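Local structure of probable FAD-dependent oxidoreductase PA4991 (5EZ7) at residues R27-S38 and L167-I178; A199-N210 and G337-T345. The protein binds one FAD per monomer and probably works as an FAD-dependent oxidoreductase of the DAO family, with a physiological substrate that is still unknown. All coordinates share one frame; numbering follows the deposited sequence.

Interaction 1 (R27-S38 and L167-I178); sequences RRAGYATVLVES and LAGDSLLAGERI. With FAD (flavin-adenine dinucleotide), chain B.
The carbonyl oxygen of A168 lies under the guanidinium of R27, 3.1 Å from its plane and beneath its centre, while S171 grips the same oxygen twice. S171 OG bonds to A168 O at 2.7 Å, and S171 N reaches that oxygen from the same face of the carbonyl plane. The bend at chi3 (82°) of R27 lays its flat group over this turn. NH2 then meets D170 OD1 at 3.2 Å in a salt bridge whose hydrogen bond is weak, the guanidinium and carboxylate planes standing 84° apart. T33 OG1 sits at the guanidinium edge as a weak acceptor from NH1; its stronger partner is N23, which also bonds to S171 OG.

Beyond this turn the chains run as neighbouring parallel strands, 33-37 and 172-174. L35 N donates to S171 O (2.9 Å), L173 N returns to L35 O (2.8 Å), and E37 and G175 continue the ladder. On one face V36 CG2 and L173 CD2 lie 4.0 Å apart, their side chains side by side and pointing the same way.

Here is the classical Rossmann dinucleotide-binding design, with an acidic residue at the end of the second strand of the first beta-alpha-beta unit reading the adenosine ribose. The turn at chi2 (71°) of E37 carries its carboxylate away from strand 172-174 to the FAD. OE2 accepts from ribose O3B at 2.8 Å, and OE1 accepts from O2B, although that separation is too short to be trusted in detail. The backbone amides of G15 and A39 hold OE2 and OE1 respectively, fixing the carboxylate's rotation. Past the strand, I178 CD1 touches V36 CG1 and also comes within 3.8 Å of N1A of FAD.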
loop_
_atom_site.group_PDB
_atom_site.type_symbol
_atom_site.label_atom_id
_atom_site.label_comp_id
_atom_site.label_asym_id
_atom_site.label_seq_id
_atom_site.Cartn_x
_atom_site.Cartn_y
_atom_site.Cartn_z
ATOM N N ARG A 27 13.629 12.652 4.361
ATOM C CA ARG A 27 13.889 13.304 5.633
ATOM C C ARG A 27 15.044 12.683 6.379
ATOM O O ARG A 27 15.852 13.372 6.976
ATOM C CB ARG A 27 12.692 13.165 6.513
ATOM C CG ARG A 27 11.555 14.028 6.069
ATOM C CD ARG A 27 10.396 13.855 7.053
ATOM N NE ARG A 27 10.552 14.678 8.238
ATOM C CZ ARG A 27 10.462 16.008 8.215
ATOM N NH1 ARG A 27 10.238 16.678 7.076
ATOM N NH2 ARG A 27 10.575 16.670 9.332
ATOM N N ARG A 28 15.115 11.364 6.337
ATOM C CA ARG A 28 16.213 10.658 6.971
ATOM C C ARG A 28 17.535 10.999 6.300
ATOM O O ARG A 28 18.534 11.154 6.969
ATOM C CB ARG A 28 15.985 9.163 6.903
ATOM C CG ARG A 28 16.844 8.404 7.880
ATOM C CD ARG A 28 16.618 6.921 7.688
ATOM N NE ARG A 28 17.626 6.135 8.396
ATOM C CZ ARG A 28 17.396 5.154 9.272
ATOM N NH1 ARG A 28 18.439 4.527 9.818
ATOM N NH2 ARG A 28 16.167 4.791 9.628
ATOM N N ALA A 29 17.523 11.128 4.974
ATOM C CA ALA A 29 18.709 11.520 4.236
ATOM C C ALA A 29 19.031 13.028 4.355
ATOM O O ALA A 29 19.946 13.483 3.689
ATOM C CB ALA A 29 18.581 11.094 2.763
ATOM N N GLY A 30 18.291 13.796 5.176
ATOM C CA GLY A 30 18.553 15.243 5.397
ATOM C C GLY A 30 17.797 16.217 4.489
ATOM O O GLY A 30 18.060 17.412 4.522
ATOM N N TYR A 31 16.854 15.737 3.671
ATOM C CA TYR A 31 16.102 16.644 2.785
ATOM C C TYR A 31 14.957 17.241 3.556
ATOM O O TYR A 31 14.371 16.582 4.414
ATOM C CB TYR A 31 15.503 15.905 1.601
ATOM C CG TYR A 31 16.499 15.520 0.585
ATOM C CD1 TYR A 31 17.347 14.445 0.785
ATOM C CD2 TYR A 31 16.622 16.248 -0.586
ATOM C CE1 TYR A 31 18.279 14.069 -0.184
ATOM C CE2 TYR A 31 17.551 15.902 -1.558
ATOM C CZ TYR A 31 18.382 14.820 -1.354
ATOM O OH TYR A 31 19.304 14.503 -2.309
ATOM N N ALA A 32 14.602 18.468 3.222
ATOM C CA ALA A 32 13.386 19.057 3.739
ATOM C C ALA A 32 12.257 18.718 2.750
ATOM O O ALA A 32 12.458 18.741 1.538
ATOM C CB ALA A 32 13.573 20.568 3.870
ATOM N N THR A 33 11.080 18.412 3.260
ATOM C CA THR A 33 9.944 17.982 2.444
ATOM C C THR A 33 8.627 18.587 2.904
ATOM O O THR A 33 8.486 18.997 4.057
ATOM C CB THR A 33 9.758 16.457 2.506
ATOM O OG1 THR A 33 9.464 16.048 3.859
ATOM C CG2 THR A 33 10.957 15.746 2.022
ATOM N N VAL A 34 7.679 18.659 1.979
ATOM C CA VAL A 34 6.269 18.807 2.285
ATOM C C VAL A 34 5.530 17.662 1.597
ATOM O O VAL A 34 5.822 17.362 0.420
ATOM C CB VAL A 34 5.741 20.156 1.758
ATOM C CG1 VAL A 34 4.222 20.244 1.835
ATOM C CG2 VAL A 34 6.352 21.309 2.565
ATOM N N LEU A 35 4.576 17.043 2.304
ATOM C CA LEU A 35 3.746 15.985 1.727
ATOM C C LEU A 35 2.305 16.416 1.804
ATOM O O LEU A 35 1.766 16.649 2.891
ATOM C CB LEU A 35 3.940 14.666 2.459
ATOM C CG LEU A 35 3.333 13.420 1.790
ATOM C CD1 LEU A 35 3.924 12.124 2.361
ATOM C CD2 LEU A 35 1.812 13.362 1.904
ATOM N N VAL A 36 1.677 16.446 0.638
ATOM C CA VAL A 36 0.359 17.016 0.461
ATOM C C VAL A 36 -0.594 15.877 0.217
ATOM O O VAL A 36 -0.342 15.060 -0.667
ATOM C CB VAL A 36 0.318 17.980 -0.758
ATOM C CG1 VAL A 36 -1.091 18.528 -0.966
ATOM C CG2 VAL A 36 1.269 19.141 -0.530
ATOM N N GLU A 37 -1.667 15.832 1.003
ATOM C CA GLU A 37 -2.729 14.803 0.903
ATOM C C GLU A 37 -4.100 15.490 0.945
ATOM O O GLU A 37 -4.329 16.380 1.768
ATOM C CB GLU A 37 -2.584 13.793 2.051
ATOM C CG GLU A 37 -3.813 12.944 2.307
ATOM C CD GLU A 37 -4.019 11.932 1.192
ATOM O OE1 GLU A 37 -5.122 11.933 0.555
ATOM O OE2 GLU A 37 -3.052 11.135 1.006
ATOM N N SER A 38 -4.985 15.086 0.046
ATOM C CA SER A 38 -6.273 15.756 -0.176
ATOM C C SER A 38 -7.413 15.083 0.618
ATOM O O SER A 38 -8.496 15.648 0.761
ATOM C CB SER A 38 -6.589 15.797 -1.691
ATOM O OG SER A 38 -6.546 14.479 -2.257
ATOM N N LEU A 167 7.111 9.698 11.429
ATOM C CA LEU A 167 8.409 9.987 10.753
ATOM C C LEU A 167 8.377 11.182 9.808
ATOM O O LEU A 167 9.418 11.728 9.487
ATOM C CB LEU A 167 8.908 8.754 9.986
ATOM C CG LEU A 167 9.330 7.594 10.888
ATOM C CD1 LEU A 167 9.634 6.369 10.054
ATOM C CD2 LEU A 167 10.521 7.956 11.746
ATOM N N ALA A 168 7.172 11.557 9.354
ATOM C CA ALA A 168 6.959 12.736 8.532
ATOM C C ALA A 168 7.173 13.987 9.301
ATOM O O ALA A 168 7.455 15.008 8.695
ATOM C CB ALA A 168 5.554 12.765 7.968
ATOM N N GLY A 169 6.960 13.936 10.613
ATOM C CA GLY A 169 7.058 15.141 11.460
ATOM C C GLY A 169 6.100 16.247 10.995
ATOM O O GLY A 169 4.904 16.003 10.773
ATOM N N ASP A 170 6.656 17.437 10.770
ATOM C CA ASP A 170 5.885 18.629 10.369
ATOM C C ASP A 170 5.684 18.776 8.859
ATOM O O ASP A 170 5.079 19.760 8.411
ATOM C CB ASP A 170 6.565 19.896 10.901
ATOM C CG ASP A 170 8.032 19.966 10.518
ATOM O OD1 ASP A 170 8.702 18.917 10.722
ATOM O OD2 ASP A 170 8.522 21.026 10.046
ATOM N N SER A 171 6.155 17.810 8.074
ATOM C CA SER A 171 6.031 17.895 6.617
ATOM C C SER A 171 4.589 17.744 6.106
ATOM O O SER A 171 4.306 18.102 4.966
ATOM C CB SER A 171 6.959 16.873 5.916
ATOM O OG SER A 171 6.637 15.521 6.191
ATOM N N LEU A 172 3.685 17.225 6.937
ATOM C CA LEU A 172 2.367 16.832 6.458
ATOM C C LEU A 172 1.385 17.972 6.259
ATOM O O LEU A 172 1.096 18.722 7.196
ATOM C CB LEU A 172 1.748 15.842 7.416
ATOM C CG LEU A 172 2.467 14.527 7.590
ATOM C CD1 LEU A 172 1.687 13.723 8.633
ATOM C CD2 LEU A 172 2.590 13.791 6.273
ATOM N N LEU A 173 0.807 18.042 5.063
ATOM C CA LEU A 173 -0.121 19.088 4.726
ATOM C C LEU A 173 -1.400 18.553 4.071
ATOM O O LEU A 173 -1.367 17.957 2.987
ATOM C CB LEU A 173 0.558 20.081 3.790
ATOM C CG LEU A 173 -0.342 21.191 3.238
ATOM C CD1 LEU A 173 -0.916 22.114 4.301
ATOM C CD2 LEU A 173 0.473 21.972 2.244
ATOM N N ALA A 174 -2.527 18.815 4.726
ATOM C CA ALA A 174 -3.833 18.723 4.090
ATOM C C ALA A 174 -3.995 19.828 3.054
ATOM O O ALA A 174 -4.045 20.987 3.409
ATOM C CB ALA A 174 -4.969 18.815 5.130
ATOM N N GLY A 175 -4.124 19.443 1.795
ATOM C CA GLY A 175 -4.438 20.366 0.718
ATOM C C GLY A 175 -5.312 19.720 -0.336
ATOM O O GLY A 175 -5.057 18.610 -0.770
ATOM N N GLU A 176 -6.349 20.426 -0.739
ATOM C CA GLU A 176 -7.362 19.886 -1.609
ATOM C C GLU A 176 -7.136 20.264 -3.064
ATOM O O GLU A 176 -7.213 19.420 -3.937
ATOM C CB GLU A 176 -8.755 20.347 -1.152
ATOM C CG GLU A 176 -9.316 19.520 0.006
ATOM C CD GLU A 176 -10.765 19.866 0.364
ATOM O OE1 GLU A 176 -11.344 20.813 -0.242
ATOM O OE2 GLU A 176 -11.327 19.189 1.271
ATOM N N ARG A 177 -6.859 21.526 -3.322
ATOM C CA ARG A 177 -6.825 22.031 -4.682
ATOM C C ARG A 177 -5.402 22.436 -5.094
ATOM O O ARG A 177 -4.787 23.300 -4.463
ATOM C CB ARG A 177 -7.770 23.217 -4.748
ATOM C CG ARG A 177 -8.062 23.706 -6.139
ATOM C CD ARG A 177 -8.731 25.080 -6.068
ATOM N NE ARG A 177 -8.159 26.029 -7.024
ATOM C CZ ARG A 177 -8.667 27.232 -7.295
ATOM N NH1 ARG A 177 -9.779 27.669 -6.690
ATOM N NH2 ARG A 177 -8.065 28.011 -8.193
ATOM N N ILE A 178 -4.908 21.830 -6.171
ATOM C CA ILE A 178 -3.525 22.031 -6.621
ATOM C C ILE A 178 -3.372 22.630 -8.010
ATOM O O ILE A 178 -3.940 22.114 -8.970
ATOM C CB ILE A 178 -2.743 20.714 -6.578
ATOM C CG1 ILE A 178 -2.592 20.278 -5.127
ATOM C CG2 ILE A 178 -1.367 20.898 -7.203
ATOM C CD1 ILE A 178 -2.153 18.852 -4.929
HETATM P PA FAD B . -2.537 4.995 -2.559
HETATM O O1A FAD B . -2.474 4.170 -1.315
HETATM O O2A FAD B . -3.746 4.945 -3.451
HETATM O O5B FAD B . -2.257 6.493 -2.119
HETATM C C5B FAD B . -2.468 7.592 -2.983
HETATM C C4B FAD B . -2.771 8.772 -2.084
HETATM O O4B FAD B . -2.805 9.972 -2.874
HETATM C C3B FAD B . -4.123 8.613 -1.383
HETATM O O3B FAD B . -3.979 8.713 0.036
HETATM C C2B FAD B . -4.952 9.743 -1.963
HETATM O O2B FAD B . -5.906 10.308 -1.067
HETATM C C1B FAD B . -3.885 10.750 -2.401
HETATM N N9A FAD B . -4.328 11.632 -3.487
HETATM C C8A FAD B . -5.010 11.268 -4.587
HETATM N N7A FAD B . -5.249 12.345 -5.356
HETATM C C5A FAD B . -4.709 13.410 -4.754
HETATM C C6A FAD B . -4.623 14.847 -5.051
HETATM N N6A FAD B . -5.171 15.309 -6.185
HETATM N N1A FAD B . -3.977 15.644 -4.184
HETATM C C2A FAD B . -3.431 15.154 -3.056
HETATM N N3A FAD B . -3.477 13.849 -2.716
HETATM C C4A FAD B . -4.099 12.949 -3.517
HETATM N N1 FAD B . 0.363 -4.928 -2.317
HETATM C C2 FAD B . 1.148 -5.772 -1.615
HETATM O O2 FAD B . 2.394 -5.656 -1.701
HETATM N N3 FAD B . 0.641 -6.734 -0.824
HETATM C C4 FAD B . -0.668 -6.924 -0.683
HETATM O O4 FAD B . -1.115 -7.815 0.066
HETATM C C4X FAD B . -1.586 -6.044 -1.414
HETATM N N5 FAD B . -2.921 -6.190 -1.313
HETATM C C5X FAD B . -3.753 -5.369 -1.979
HETATM C C6 FAD B . -5.124 -5.543 -1.834
HETATM C C7 FAD B . -6.013 -4.721 -2.496
HETATM C C7M FAD B . -7.487 -4.917 -2.310
HETATM C C8 FAD B . -5.495 -3.624 -3.352
HETATM C C8M FAD B . -6.417 -2.680 -4.094
HETATM C C9 FAD B . -4.130 -3.461 -3.503
HETATM C C9A FAD B . -3.221 -4.291 -2.851
HETATM N N10 FAD B . -1.811 -4.142 -2.978
HETATM C C10 FAD B . -0.971 -4.999 -2.257
HETATM C "C1'" FAD B . -1.220 -3.092 -3.791
HETATM C "C2'" FAD B . -1.058 -1.858 -2.920
HETATM O "O2'" FAD B . -2.225 -1.620 -2.122
HETATM C "C3'" FAD B . -0.728 -0.637 -3.766
HETATM O "O3'" FAD B . 0.279 -1.002 -4.731
HETATM C "C4'" FAD B . -0.206 0.504 -2.896
HETATM O "O4'" FAD B . -0.907 0.586 -1.654
HETATM C "C5'" FAD B . -0.341 1.842 -3.597
HETATM O "O5'" FAD B . 0.305 2.850 -2.807
HETATM P P FAD B . 0.207 4.375 -3.274
HETATM O O1P FAD B . 0.685 5.248 -2.143
HETATM O O2P FAD B . 0.866 4.446 -4.605
HETATM O O3P FAD B . -1.359 4.562 -3.566
#

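Interaction 2 (A199-N210 and G337-T345); sequences AQRVVLSAGAGN and GRLLVGWPT. With FAD (flavin-adenine dinucleotide), chain B.
With CG anti to the carbonyl carbon in both N210 (chi1 -80°) and W343 (chi1 -63°), the two side chains slide past each other in opposite directions. N210 ND2 comes to rest 3.3 Å above one face of the indole, toward its rim, with amide and ring planes 63° apart. The indole NE1 meanwhile donates to G207 O at 2.9 Å; N210 N takes the opposite face of that carbonyl, so G207 O is gripped from both sides. N210 OD1 accepts from A206 N at 2.9 Å, holding the amide's rotation, while ND2 makes weak bonds to L204 O and G342 O.

Along the strands, L204 CB packs on V341 CG2 (3.7 Å) beside L339. At the far end R338 passes its guanidinium over Q200 O and pairs with E186.

Water links G207 N and G342 O to the FAD phosphate, donating to O2P at 2.8 Å, and P344 CD touches the same oxygen. Parallel strands 201-204 and 339-343, whose C-terminal loops converge on the pyrophosphate and adenosine of the cofactor, are characteristic of the Rossmann-type FAD-binding domain of this family.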
loop_
_atom_site.group_PDB
_atom_site.type_symbol
_atom_site.label_atom_id
_atom_site.label_comp_id
_atom_site.label_asym_id
_atom_site.label_seq_id
_atom_site.Cartn_x
_atom_site.Cartn_y
_atom_site.Cartn_z
ATOM N N ALA A 199 9.909 24.184 -4.771
ATOM C CA ALA A 199 10.666 22.931 -4.512
ATOM C C ALA A 199 11.518 22.520 -5.673
ATOM O O ALA A 199 11.174 22.840 -6.776
ATOM C CB ALA A 199 9.724 21.791 -4.187
ATOM N N GLN A 200 12.646 21.847 -5.382
ATOM C CA GLN A 200 13.669 21.528 -6.398
ATOM C C GLN A 200 13.075 20.476 -7.271
ATOM O O GLN A 200 13.386 20.398 -8.466
ATOM C CB GLN A 200 14.999 21.021 -5.813
ATOM C CG GLN A 200 15.655 21.897 -4.768
ATOM C CD GLN A 200 17.098 21.485 -4.484
ATOM O OE1 GLN A 200 17.952 21.517 -5.377
ATOM N NE2 GLN A 200 17.386 21.097 -3.232
ATOM N N ARG A 201 12.236 19.632 -6.664
ATOM C CA ARG A 201 11.440 18.638 -7.407
ATOM C C ARG A 201 10.055 18.488 -6.867
ATOM O O ARG A 201 9.822 18.831 -5.735
ATOM C CB ARG A 201 12.109 17.259 -7.345
ATOM C CG ARG A 201 13.430 17.198 -8.081
ATOM C CD ARG A 201 13.249 17.331 -9.583
ATOM N NE ARG A 201 14.486 17.082 -10.318
ATOM C CZ ARG A 201 15.403 17.975 -10.678
ATOM N NH1 ARG A 201 15.318 19.268 -10.364
ATOM N NH2 ARG A 201 16.439 17.555 -11.391
ATOM N N VAL A 202 9.175 17.910 -7.685
ATOM C CA VAL A 202 7.789 17.577 -7.316
ATOM C C VAL A 202 7.579 16.108 -7.697
ATOM O O VAL A 202 7.827 15.704 -8.860
ATOM C CB VAL A 202 6.734 18.462 -8.038
ATOM C CG1 VAL A 202 5.300 18.059 -7.645
ATOM C CG2 VAL A 202 6.937 19.928 -7.717
ATOM N N VAL A 203 7.160 15.312 -6.713
ATOM C CA VAL A 203 6.857 13.917 -6.910
ATOM C C VAL A 203 5.361 13.631 -6.751
ATOM O O VAL A 203 4.754 13.939 -5.697
ATOM C CB VAL A 203 7.598 13.039 -5.908
ATOM C CG1 VAL A 203 7.369 11.552 -6.242
ATOM C CG2 VAL A 203 9.085 13.367 -5.907
ATOM N N LEU A 204 4.792 12.982 -7.766
ATOM C CA LEU A 204 3.379 12.528 -7.740
ATOM C C LEU A 204 3.287 11.051 -7.385
ATOM O O LEU A 204 3.569 10.170 -8.222
ATOM C CB LEU A 204 2.707 12.767 -9.077
ATOM C CG LEU A 204 2.822 14.150 -9.660
ATOM C CD1 LEU A 204 2.007 14.210 -10.936
ATOM C CD2 LEU A 204 2.332 15.179 -8.673
ATOM N N SER A 205 2.928 10.798 -6.117
ATOM C CA SER A 205 2.662 9.452 -5.587
ATOM C C SER A 205 1.188 9.386 -5.131
ATOM O O SER A 205 0.873 8.957 -4.023
ATOM C CB SER A 205 3.615 9.143 -4.430
ATOM O OG SER A 205 3.505 10.145 -3.447
ATOM N N ALA A 206 0.294 9.810 -6.016
ATOM C CA ALA A 206 -1.099 10.029 -5.669
ATOM C C ALA A 206 -2.020 8.885 -6.101
ATOM O O ALA A 206 -3.216 9.022 -6.045
ATOM C CB ALA A 206 -1.591 11.353 -6.227
ATOM N N GLY A 207 -1.462 7.731 -6.435
ATOM C CA GLY A 207 -2.217 6.557 -6.768
ATOM C C GLY A 207 -3.047 6.806 -7.984
ATOM O O GLY A 207 -2.560 7.307 -8.987
ATOM N N ALA A 208 -4.319 6.511 -7.862
ATOM C CA ALA A 208 -5.322 6.807 -8.877
ATOM C C ALA A 208 -5.466 8.286 -9.149
ATOM O O ALA A 208 -5.887 8.689 -10.235
ATOM C CB ALA A 208 -6.698 6.244 -8.431
ATOM N N GLY A 209 -5.187 9.103 -8.157
ATOM C CA GLY A 209 -5.159 10.537 -8.393
ATOM C C GLY A 209 -4.077 11.040 -9.330
ATOM O O GLY A 209 -4.170 12.185 -9.774
ATOM N N ASN A 210 -3.037 10.232 -9.619
ATOM C CA ASN A 210 -1.973 10.679 -10.568
ATOM C C ASN A 210 -2.491 11.080 -11.938
ATOM O O ASN A 210 -1.959 12.027 -12.531
ATOM C CB ASN A 210 -0.845 9.650 -10.737
ATOM C CG ASN A 210 0.175 9.683 -9.618
ATOM O OD1 ASN A 210 0.207 10.604 -8.804
ATOM N ND2 ASN A 210 1.014 8.635 -9.553
ATOM N N GLY A 337 10.990 17.110 -16.904
ATOM C CA GLY A 337 11.583 18.254 -16.258
ATOM C C GLY A 337 11.783 17.944 -14.778
ATOM O O GLY A 337 12.359 16.928 -14.433
ATOM N N ARG A 338 11.224 18.782 -13.916
ATOM C CA ARG A 338 11.390 18.622 -12.470
ATOM C C ARG A 338 10.278 17.783 -11.814
ATOM O O ARG A 338 10.168 17.740 -10.586
ATOM C CB ARG A 338 11.446 19.998 -11.828
ATOM C CG ARG A 338 12.079 21.013 -12.746
ATOM C CD ARG A 338 12.948 21.990 -12.061
ATOM N NE ARG A 338 12.305 22.624 -10.929
ATOM C CZ ARG A 338 12.912 23.535 -10.184
ATOM N NH1 ARG A 338 14.161 23.900 -10.509
ATOM N NH2 ARG A 338 12.297 24.071 -9.124
ATOM N N LEU A 339 9.459 17.152 -12.656
ATOM C CA LEU A 339 8.322 16.385 -12.205
ATOM C C LEU A 339 8.694 14.931 -12.245
ATOM O O LEU A 339 9.271 14.447 -13.232
ATOM C CB LEU A 339 7.122 16.623 -13.085
ATOM C CG LEU A 339 5.881 15.849 -12.646
ATOM C CD1 LEU A 339 5.227 16.505 -11.435
ATOM C CD2 LEU A 339 4.907 15.763 -13.820
ATOM N N LEU A 340 8.398 14.251 -11.146
ATOM C CA LEU A 340 8.627 12.820 -11.019
ATOM C C LEU A 340 7.290 12.261 -10.658
ATOM O O LEU A 340 6.574 12.865 -9.919
ATOM C CB LEU A 340 9.651 12.517 -9.930
ATOM C CG LEU A 340 11.100 12.888 -10.289
ATOM C CD1 LEU A 340 11.944 13.079 -9.057
ATOM C CD2 LEU A 340 11.773 11.840 -11.156
ATOM N N VAL A 341 6.944 11.109 -11.196
ATOM C CA VAL A 341 5.616 10.577 -11.034
ATOM C C VAL A 341 5.623 9.054 -11.150
ATOM O O VAL A 341 6.275 8.474 -12.056
ATOM C CB VAL A 341 4.668 11.167 -12.116
ATOM C CG1 VAL A 341 5.252 11.017 -13.544
ATOM C CG2 VAL A 341 3.277 10.542 -12.028
ATOM N N GLY A 342 4.864 8.399 -10.285
ATOM C CA GLY A 342 4.766 6.977 -10.422
ATOM C C GLY A 342 3.887 6.249 -9.481
ATOM O O GLY A 342 3.091 6.842 -8.753
ATOM N N TRP A 343 4.053 4.925 -9.552
ATOM C CA TRP A 343 3.255 3.960 -8.829
ATOM C C TRP A 343 4.139 2.806 -8.351
ATOM O O TRP A 343 4.986 2.354 -9.085
ATOM C CB TRP A 343 2.196 3.425 -9.760
ATOM C CG TRP A 343 1.210 4.452 -10.265
ATOM C CD1 TRP A 343 0.060 4.867 -9.643
ATOM C CD2 TRP A 343 1.243 5.117 -11.523
ATOM N NE1 TRP A 343 -0.624 5.768 -10.446
ATOM C CE2 TRP A 343 0.089 5.941 -11.600
ATOM C CE3 TRP A 343 2.115 5.084 -12.607
ATOM C CZ2 TRP A 343 -0.178 6.741 -12.697
ATOM C CZ3 TRP A 343 1.841 5.861 -13.694
ATOM C CH2 TRP A 343 0.710 6.692 -13.731
ATOM N N PRO A 344 3.936 2.321 -7.124
ATOM C CA PRO A 344 4.730 1.206 -6.614
ATOM C C PRO A 344 4.350 -0.128 -7.219
ATOM O O PRO A 344 5.197 -0.983 -7.315
ATOM C CB PRO A 344 4.450 1.237 -5.108
ATOM C CG PRO A 344 3.126 1.849 -4.978
ATOM C CD PRO A 344 3.001 2.831 -6.114
ATOM N N THR A 345 3.093 -0.293 -7.629
ATOM C CA THR A 345 2.518 -1.539 -8.163
ATOM C C THR A 345 2.129 -2.511 -7.053
ATOM O O THR A 345 1.056 -3.135 -7.123
ATOM C CB THR A 345 3.335 -2.234 -9.296
ATOM O OG1 THR A 345 4.502 -2.877 -8.771
ATOM C CG2 THR A 345 3.738 -1.223 -10.397
HETATM P PA FAD B . -2.537 4.995 -2.559
HETATM O O1A FAD B . -2.474 4.170 -1.315
HETATM O O2A FAD B . -3.746 4.945 -3.451
HETATM O O5B FAD B . -2.257 6.493 -2.119
HETATM C C5B FAD B . -2.468 7.592 -2.983
HETATM C C4B FAD B . -2.771 8.772 -2.084
HETATM O O4B FAD B . -2.805 9.972 -2.874
HETATM C C3B FAD B . -4.123 8.613 -1.383
HETATM O O3B FAD B . -3.979 8.713 0.036
HETATM C C2B FAD B . -4.952 9.743 -1.963
HETATM O O2B FAD B . -5.906 10.308 -1.067
HETATM C C1B FAD B . -3.885 10.750 -2.401
HETATM N N9A FAD B . -4.328 11.632 -3.487
HETATM C C8A FAD B . -5.010 11.268 -4.587
HETATM N N7A FAD B . -5.249 12.345 -5.356
HETATM C C5A FAD B . -4.709 13.410 -4.754
HETATM C C6A FAD B . -4.623 14.847 -5.051
HETATM N N6A FAD B . -5.171 15.309 -6.185
HETATM N N1A FAD B . -3.977 15.644 -4.184
HETATM C C2A FAD B . -3.431 15.154 -3.056
HETATM N N3A FAD B . -3.477 13.849 -2.716
HETATM C C4A FAD B . -4.099 12.949 -3.517
HETATM N N1 FAD B . 0.363 -4.928 -2.317
HETATM C C2 FAD B . 1.148 -5.772 -1.615
HETATM O O2 FAD B . 2.394 -5.656 -1.701
HETATM N N3 FAD B . 0.641 -6.734 -0.824
HETATM C C4 FAD B . -0.668 -6.924 -0.683
HETATM O O4 FAD B . -1.115 -7.815 0.066
HETATM C C4X FAD B . -1.586 -6.044 -1.414
HETATM N N5 FAD B . -2.921 -6.190 -1.313
HETATM C C5X FAD B . -3.753 -5.369 -1.979
HETATM C C6 FAD B . -5.124 -5.543 -1.834
HETATM C C7 FAD B . -6.013 -4.721 -2.496
HETATM C C7M FAD B . -7.487 -4.917 -2.310
HETATM C C8 FAD B . -5.495 -3.624 -3.352
HETATM C C8M FAD B . -6.417 -2.680 -4.094
HETATM C C9 FAD B . -4.130 -3.461 -3.503
HETATM C C9A FAD B . -3.221 -4.291 -2.851
HETATM N N10 FAD B . -1.811 -4.142 -2.978
HETATM C C10 FAD B . -0.971 -4.999 -2.257
HETATM C "C1'" FAD B . -1.220 -3.092 -3.791
HETATM C "C2'" FAD B . -1.058 -1.858 -2.920
HETATM O "O2'" FAD B . -2.225 -1.620 -2.122
HETATM C "C3'" FAD B . -0.728 -0.637 -3.766
HETATM O "O3'" FAD B . 0.279 -1.002 -4.731
HETATM C "C4'" FAD B . -0.206 0.504 -2.896
HETATM O "O4'" FAD B . -0.907 0.586 -1.654
HETATM C "C5'" FAD B . -0.341 1.842 -3.597
HETATM O "O5'" FAD B . 0.305 2.850 -2.807
HETATM P P FAD B . 0.207 4.375 -3.274
HETATM O O1P FAD B . 0.685 5.248 -2.143
HETATM O O2P FAD B . 0.866 4.446 -4.605
HETATM O O3P FAD B . -1.359 4.562 -3.566
HETATM O O HOH W 1 10.137 21.520 -8.884
HETATM O O HOH W 2 1.261 6.612 -6.383
#

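Both contacts belong to one mixed sheet, in the order 172-174, 33-37, 10-13, 201-204, 339-343, 332-336. Interaction 1 joins the first two strands and interaction 2 the fourth and fifth, with strand 10-13 between the pairs. Their centres are 13 Å apart and their nearest atoms about 5 Å, without touching. Along the chain they follow in series: interaction 1 closes before interaction 2 opens. FAD is what both reach: residues 27-38 and 167-178 meet its adenosine half, whereas 199-210 and 337-345 extend from adenine to the pyrophosphate and beyond. Segments distant in sequence thus build one cofactor site at the C-terminal ends of parallel strands.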